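Local coordinates for plantacyanin (Spinacia oleracea, PDB 1F56), which binds a single copper ion in a cupredoxin beta barrel and probably serves as a small electron carrier of the phytocyanin family, at residues A[32-37]-A[72-77]; A[63-68]-A[86-91]. One frame throughout, in Å; residues are numbered along the deposited sequence.

Contact 1 (A[32-37]-A[72-77]). With CU1 (copper (I) ion), chain F.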
loop_
_atom_site.group_PDB
_atom_site.type_symbol
_atom_site.label_atom_id
_atom_site.label_comp_id
_atom_site.label_asym_id
_atom_site.label_seq_id
_atom_site.Cartn_x
_atom_site.Cartn_y
_atom_site.Cartn_z
ATOM N N GLY A 32 -4.945 -7.264 12.103
ATOM C CA GLY A 32 -4.142 -7.241 13.307
ATOM C C GLY A 32 -2.677 -7.538 13.094
ATOM O O GLY A 32 -1.836 -7.138 13.899
ATOM N N GLN A 33 -2.353 -8.224 12.007
ATOM C CA GLN A 33 -0.966 -8.584 11.725
ATOM C C GLN A 33 -0.203 -7.560 10.907
ATOM O O GLN A 33 1.036 -7.578 10.877
ATOM C CB GLN A 33 -0.915 -9.942 11.021
ATOM C CG GLN A 33 -1.379 -11.089 11.914
ATOM C CD GLN A 33 -0.997 -12.455 11.371
ATOM O OE1 GLN A 33 -1.154 -13.468 12.053
ATOM N NE2 GLN A 33 -0.495 -12.487 10.135
ATOM N N HIS A 34 -0.946 -6.681 10.239
ATOM C CA HIS A 34 -0.364 -5.622 9.410
ATOM C C HIS A 34 -1.360 -4.463 9.333
ATOM O O HIS A 34 -2.473 -4.532 9.859
ATOM C CB HIS A 34 -0.139 -6.104 7.955
ATOM C CG HIS A 34 0.751 -7.297 7.825
ATOM N ND1 HIS A 34 2.120 -7.222 7.934
ATOM C CD2 HIS A 34 0.462 -8.604 7.615
ATOM C CE1 HIS A 34 2.640 -8.431 7.809
ATOM N NE2 HIS A 34 1.655 -9.288 7.616
ATOM N N ASN A 35 -0.937 -3.404 8.660
ATOM C CA ASN A 35 -1.794 -2.268 8.391
ATOM C C ASN A 35 -1.339 -1.709 7.044
ATOM O O ASN A 35 -0.305 -2.140 6.496
ATOM C CB ASN A 35 -1.717 -1.218 9.513
ATOM C CG ASN A 35 -0.393 -0.505 9.576
ATOM O OD1 ASN A 35 0.516 -0.761 8.791
ATOM N ND2 ASN A 35 -0.279 0.414 10.527
ATOM N N VAL A 36 -2.139 -0.805 6.479
ATOM C CA VAL A 36 -1.815 -0.169 5.213
ATOM C C VAL A 36 -1.884 1.339 5.444
ATOM O O VAL A 36 -2.927 1.866 5.795
ATOM C CB VAL A 36 -2.821 -0.531 4.112
ATOM C CG1 VAL A 36 -2.379 0.103 2.792
ATOM C CG2 VAL A 36 -2.941 -2.053 3.997
ATOM N N VAL A 37 -0.763 2.021 5.264
ATOM C CA VAL A 37 -0.722 3.459 5.460
ATOM C C VAL A 37 -0.400 4.103 4.110
ATOM O O VAL A 37 0.585 3.719 3.473
ATOM C CB VAL A 37 0.373 3.843 6.494
ATOM C CG1 VAL A 37 0.285 5.340 6.822
ATOM C CG2 VAL A 37 0.204 3.004 7.775
ATOM N N PHE A 72 2.336 3.154 -0.514
ATOM C CA PHE A 72 1.751 2.498 0.653
ATOM C C PHE A 72 2.835 1.743 1.413
ATOM O O PHE A 72 3.735 1.204 0.786
ATOM C CB PHE A 72 0.670 1.489 0.239
ATOM C CG PHE A 72 -0.436 2.076 -0.578
ATOM C CD1 PHE A 72 -0.330 2.143 -1.966
ATOM C CD2 PHE A 72 -1.596 2.551 0.033
ATOM C CE1 PHE A 72 -1.370 2.671 -2.739
ATOM C CE2 PHE A 72 -2.635 3.079 -0.737
ATOM C CZ PHE A 72 -2.518 3.136 -2.122
ATOM N N ILE A 73 2.755 1.717 2.747
ATOM C CA ILE A 73 3.718 0.961 3.563
ATOM C C ILE A 73 2.954 0.349 4.733
ATOM O O ILE A 73 1.808 0.729 5.010
ATOM C CB ILE A 73 4.857 1.870 4.181
ATOM C CG1 ILE A 73 4.264 2.873 5.186
ATOM C CG2 ILE A 73 5.607 2.625 3.082
ATOM C CD1 ILE A 73 5.315 3.732 5.903
ATOM N N CYS A 74 3.563 -0.631 5.389
ATOM C CA CYS A 74 2.976 -1.208 6.596
ATOM C C CYS A 74 3.846 -0.487 7.599
ATOM O O CYS A 74 5.057 -0.423 7.413
ATOM C CB CYS A 74 3.241 -2.705 6.730
ATOM S SG CYS A 74 2.665 -3.332 8.336
ATOM N N SER A 75 3.264 0.054 8.652
ATOM C CA SER A 75 4.087 0.803 9.604
ATOM C C SER A 75 4.555 0.046 10.862
ATOM O O SER A 75 5.298 0.596 11.674
ATOM C CB SER A 75 3.332 2.057 10.032
ATOM O OG SER A 75 2.173 1.665 10.740
ATOM N N PHE A 76 4.130 -1.194 11.041
ATOM C CA PHE A 76 4.562 -1.931 12.228
ATOM C C PHE A 76 6.087 -2.081 12.188
ATOM O O PHE A 76 6.680 -2.168 11.117
ATOM C CB PHE A 76 3.879 -3.302 12.294
ATOM C CG PHE A 76 2.368 -3.241 12.411
ATOM C CD1 PHE A 76 1.711 -2.039 12.662
ATOM C CD2 PHE A 76 1.612 -4.409 12.343
ATOM C CE1 PHE A 76 0.308 -2.005 12.855
ATOM C CE2 PHE A 76 0.221 -4.391 12.530
ATOM C CZ PHE A 76 -0.429 -3.179 12.790
ATOM N N PRO A 77 6.745 -2.092 13.366
ATOM C CA PRO A 77 8.202 -2.218 13.498
ATOM C C PRO A 77 8.800 -3.357 12.698
ATOM O O PRO A 77 8.402 -4.496 12.867
ATOM C CB PRO A 77 8.401 -2.423 14.994
ATOM C CG PRO A 77 7.246 -1.711 15.591
ATOM C CD PRO A 77 6.102 -2.072 14.695
HETATM CU CU CU1 F . 3.100 -5.457 8.195
#
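His34 and Cys74 meet at the copper ion, which His34 ND1 binds at 2.0 Å and Cys74 SG at 2.2 Å. The thiolate lies at the edge of the imidazole, in the plane of the ring. With SG anti to the backbone N (chi1 173°), the sulfur is directed to the metal. A second, softer hold on the sulfur comes from Asn35, whose backbone N gives Cys74 SG a weak but fairly straight hydrogen bond of 3.6 Å; such a bond would be expected to draw some charge from the thiolate. The side chain of Asn35 ties the same loops together: Ser75 N donates to a lone pair of Asn35 OD1 in the carbonyl plane, at 2.9 Å. Phe76 leans against this amide, their planes 41° apart, with Phe76 CE1 3.4 Å from Asn35 ND2. The far side of its ring rim reaches back along the 32-37 segment, where Phe76 CE2 approaches His34 CA to 3.4 Å. With the ring cut back to an alanine, the Asn35 amide and the backbone at His34 would probably lose this flank, and the amide could turn more freely. Farther from the metal the loops run into sheet: Val37 and Ile73 form an antiparallel hydrogen-bonded pair, with Val37 N to Ile73 O at 2.9 Å, while Val36 CG1 touches Phe72 CD2, the two side chains crossing at a slant. His79 and Met84 complete the metal site, giving the two-histidine, cysteine and methionine ligand set of a type 1 blue copper centre in a cupredoxin.

Contact 2 (A[63-68]-A[86-91])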
loop_
_atom_site.group_PDB
_atom_site.type_symbol
_atom_site.label_atom_id
_atom_site.label_comp_id
_atom_site.label_asym_id
_atom_site.label_seq_id
_atom_site.Cartn_x
_atom_site.Cartn_y
_atom_site.Cartn_z
ATOM N N ILE A 63 -8.974 0.610 -1.457
ATOM C CA ILE A 63 -8.426 1.934 -1.656
ATOM C C ILE A 63 -8.373 2.277 -3.148
ATOM O O ILE A 63 -7.836 1.518 -3.955
ATOM C CB ILE A 63 -7.013 2.005 -1.063
ATOM C CG1 ILE A 63 -7.063 1.611 0.418
ATOM C CG2 ILE A 63 -6.439 3.408 -1.242
ATOM C CD1 ILE A 63 -5.715 1.667 1.112
ATOM N N LYS A 64 -8.945 3.423 -3.507
ATOM C CA LYS A 64 -8.939 3.876 -4.889
ATOM C C LYS A 64 -7.648 4.633 -5.202
ATOM O O LYS A 64 -7.164 5.411 -4.389
ATOM C CB LYS A 64 -10.171 4.745 -5.143
ATOM C CG LYS A 64 -11.472 3.988 -4.836
ATOM C CD LYS A 64 -12.711 4.793 -5.166
ATOM C CE LYS A 64 -13.967 3.986 -4.868
ATOM N NZ LYS A 64 -15.215 4.780 -5.066
ATOM N N LEU A 65 -7.078 4.377 -6.374
ATOM C CA LEU A 65 -5.840 5.027 -6.801
ATOM C C LEU A 65 -6.097 6.395 -7.425
ATOM O O LEU A 65 -7.081 6.569 -8.126
ATOM C CB LEU A 65 -5.135 4.156 -7.830
ATOM C CG LEU A 65 -4.696 2.768 -7.362
ATOM C CD1 LEU A 65 -3.952 2.051 -8.499
ATOM C CD2 LEU A 65 -3.799 2.925 -6.139
ATOM N N THR A 66 -5.233 7.368 -7.156
ATOM C CA THR A 66 -5.394 8.686 -7.768
ATOM C C THR A 66 -4.379 8.742 -8.909
ATOM O O THR A 66 -3.389 8.001 -8.903
ATOM C CB THR A 66 -5.113 9.839 -6.764
ATOM O OG1 THR A 66 -3.859 9.609 -6.100
ATOM C CG2 THR A 66 -6.230 9.938 -5.742
ATOM N N ARG A 67 -4.612 9.607 -9.887
ATOM C CA ARG A 67 -3.692 9.709 -11.006
ATOM C C ARG A 67 -2.270 10.033 -10.536
ATOM O O ARG A 67 -2.055 10.938 -9.718
ATOM C CB ARG A 67 -4.180 10.773 -11.989
ATOM C CG ARG A 67 -3.375 10.834 -13.290
ATOM C CD ARG A 67 -4.137 11.609 -14.364
ATOM N NE ARG A 67 -3.429 11.640 -15.642
ATOM C CZ ARG A 67 -2.354 12.388 -15.886
ATOM N NH1 ARG A 67 -1.856 13.174 -14.940
ATOM N NH2 ARG A 67 -1.778 12.357 -17.082
ATOM N N GLY A 68 -1.299 9.304 -11.070
ATOM C CA GLY A 68 0.080 9.524 -10.682
ATOM C C GLY A 68 0.562 8.497 -9.662
ATOM O O GLY A 68 0.060 7.367 -9.614
ATOM N N ILE A 86 4.998 -0.332 -1.306
ATOM C CA ILE A 86 4.842 -0.357 -2.753
ATOM C C ILE A 86 4.522 1.017 -3.295
ATOM O O ILE A 86 3.918 1.854 -2.615
ATOM C CB ILE A 86 3.725 -1.302 -3.247
ATOM C CG1 ILE A 86 2.412 -0.989 -2.538
ATOM C CG2 ILE A 86 4.146 -2.743 -3.074
ATOM C CD1 ILE A 86 1.229 -1.785 -3.096
ATOM N N ALA A 87 4.959 1.240 -4.528
ATOM C CA ALA A 87 4.732 2.481 -5.235
ATOM C C ALA A 87 4.033 2.043 -6.516
ATOM O O ALA A 87 4.568 1.239 -7.285
ATOM C CB ALA A 87 6.054 3.158 -5.550
ATOM N N ILE A 88 2.820 2.546 -6.722
ATOM C CA ILE A 88 2.028 2.218 -7.903
ATOM C C ILE A 88 1.874 3.488 -8.737
ATOM O O ILE A 88 1.539 4.544 -8.192
ATOM C CB ILE A 88 0.614 1.739 -7.493
ATOM C CG1 ILE A 88 0.717 0.512 -6.591
ATOM C CG2 ILE A 88 -0.244 1.457 -8.739
ATOM C CD1 ILE A 88 1.363 -0.674 -7.248
ATOM N N ASN A 89 2.148 3.398 -10.038
ATOM C CA ASN A 89 1.978 4.540 -10.936
ATOM C C ASN A 89 0.635 4.338 -11.623
ATOM O O ASN A 89 0.489 3.454 -12.466
ATOM C CB ASN A 89 3.080 4.594 -11.993
ATOM C CG ASN A 89 2.949 5.810 -12.918
ATOM O OD1 ASN A 89 3.569 5.871 -13.975
ATOM N ND2 ASN A 89 2.151 6.777 -12.513
ATOM N N ALA A 90 -0.357 5.142 -11.253
ATOM C CA ALA A 90 -1.679 5.022 -11.848
ATOM C C ALA A 90 -1.786 6.030 -12.995
ATOM O O ALA A 90 -1.830 7.239 -12.761
ATOM C CB ALA A 90 -2.750 5.290 -10.801
ATOM N N LYS A 91 -1.829 5.521 -14.227
ATOM C CA LYS A 91 -1.895 6.358 -15.423
ATOM C C LYS A 91 -3.302 6.900 -15.686
ATOM O O LYS A 91 -3.402 7.953 -16.337
ATOM C CB LYS A 91 -1.420 5.561 -16.640
ATOM C CG LYS A 91 -0.148 4.770 -16.424
ATOM C CD LYS A 91 1.073 5.652 -16.484
ATOM C CE LYS A 91 1.416 5.991 -17.920
ATOM N NZ LYS A 91 1.783 4.768 -18.685
ATOM O OXT LYS A 91 -4.291 6.265 -15.267
#
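Gly68 and Ala90 form an antiparallel hydrogen-bonded pair, their CA atoms 5.0 Å apart, with Gly68 N giving a nearly straight bond to Ala90 O at 2.7 Å and Ala90 N returning one to Gly68 O at 2.8 Å. Gly68 has backbone angles (phi 100°, psi -153°) at which a beta carbon would be forced against the carbonyl oxygen of Arg67, a conformation that only a residue without a beta carbon adopts comfortably. Just ahead of it, the chain from Leu65 to Arg67 turns out of strand 60-64 and enters strand 68-73, while 85-90 is the neighbouring edge strand. The contact thus closes one end of the cupredoxin barrel, where the chain passes from one sheet to the other and the C-terminal strand ends. Leu65 points from this connection toward strand 85-90. Its CB lies 4.0 Å from Ala90 CB, and one of its methyls, CD1, meets Ile88 CG2 at 3.8 Å, the two side chains crossing at about a right angle. Ile88 CG2 is placed for this by standing opposite its own backbone N, while the CG1 branch turns the other end of the side chain away. The methyl of Ala90 is also close to the turn's backbone, 3.4 Å from Thr66 O, a carbonyl that accepts a hydrogen bond from Asn70 ND2. At the exposed margin the extended Arg67 side chain runs beside the end of the chain, its CG near Ala90 O and its NE 3.8 Å from Lys91 O of the terminal carboxylate.

In the fold
Strand 68-73 joins the two contacts: Gly68 at its start pairs in contact 2, and Phe72 and Ile73 at its end lead into Cys74, one of the two copper ligands in contact 1. Their centres are 18 Å apart, on opposite sides of the chain's centre, so contact 1 holds the metal end of the barrel and contact 2 lies away from it. Between them, Phe72 O and Ile86 N make a probable hydrogen bond of 2.9 Å. The interior is bridged by apolar packing: Phe72 CE2 lies 3.9 Å from Ile63 CG2, and Val36 CG1 lies 4.0 Å from Ile63 CD1. Along the chain the segments of the two contacts alternate.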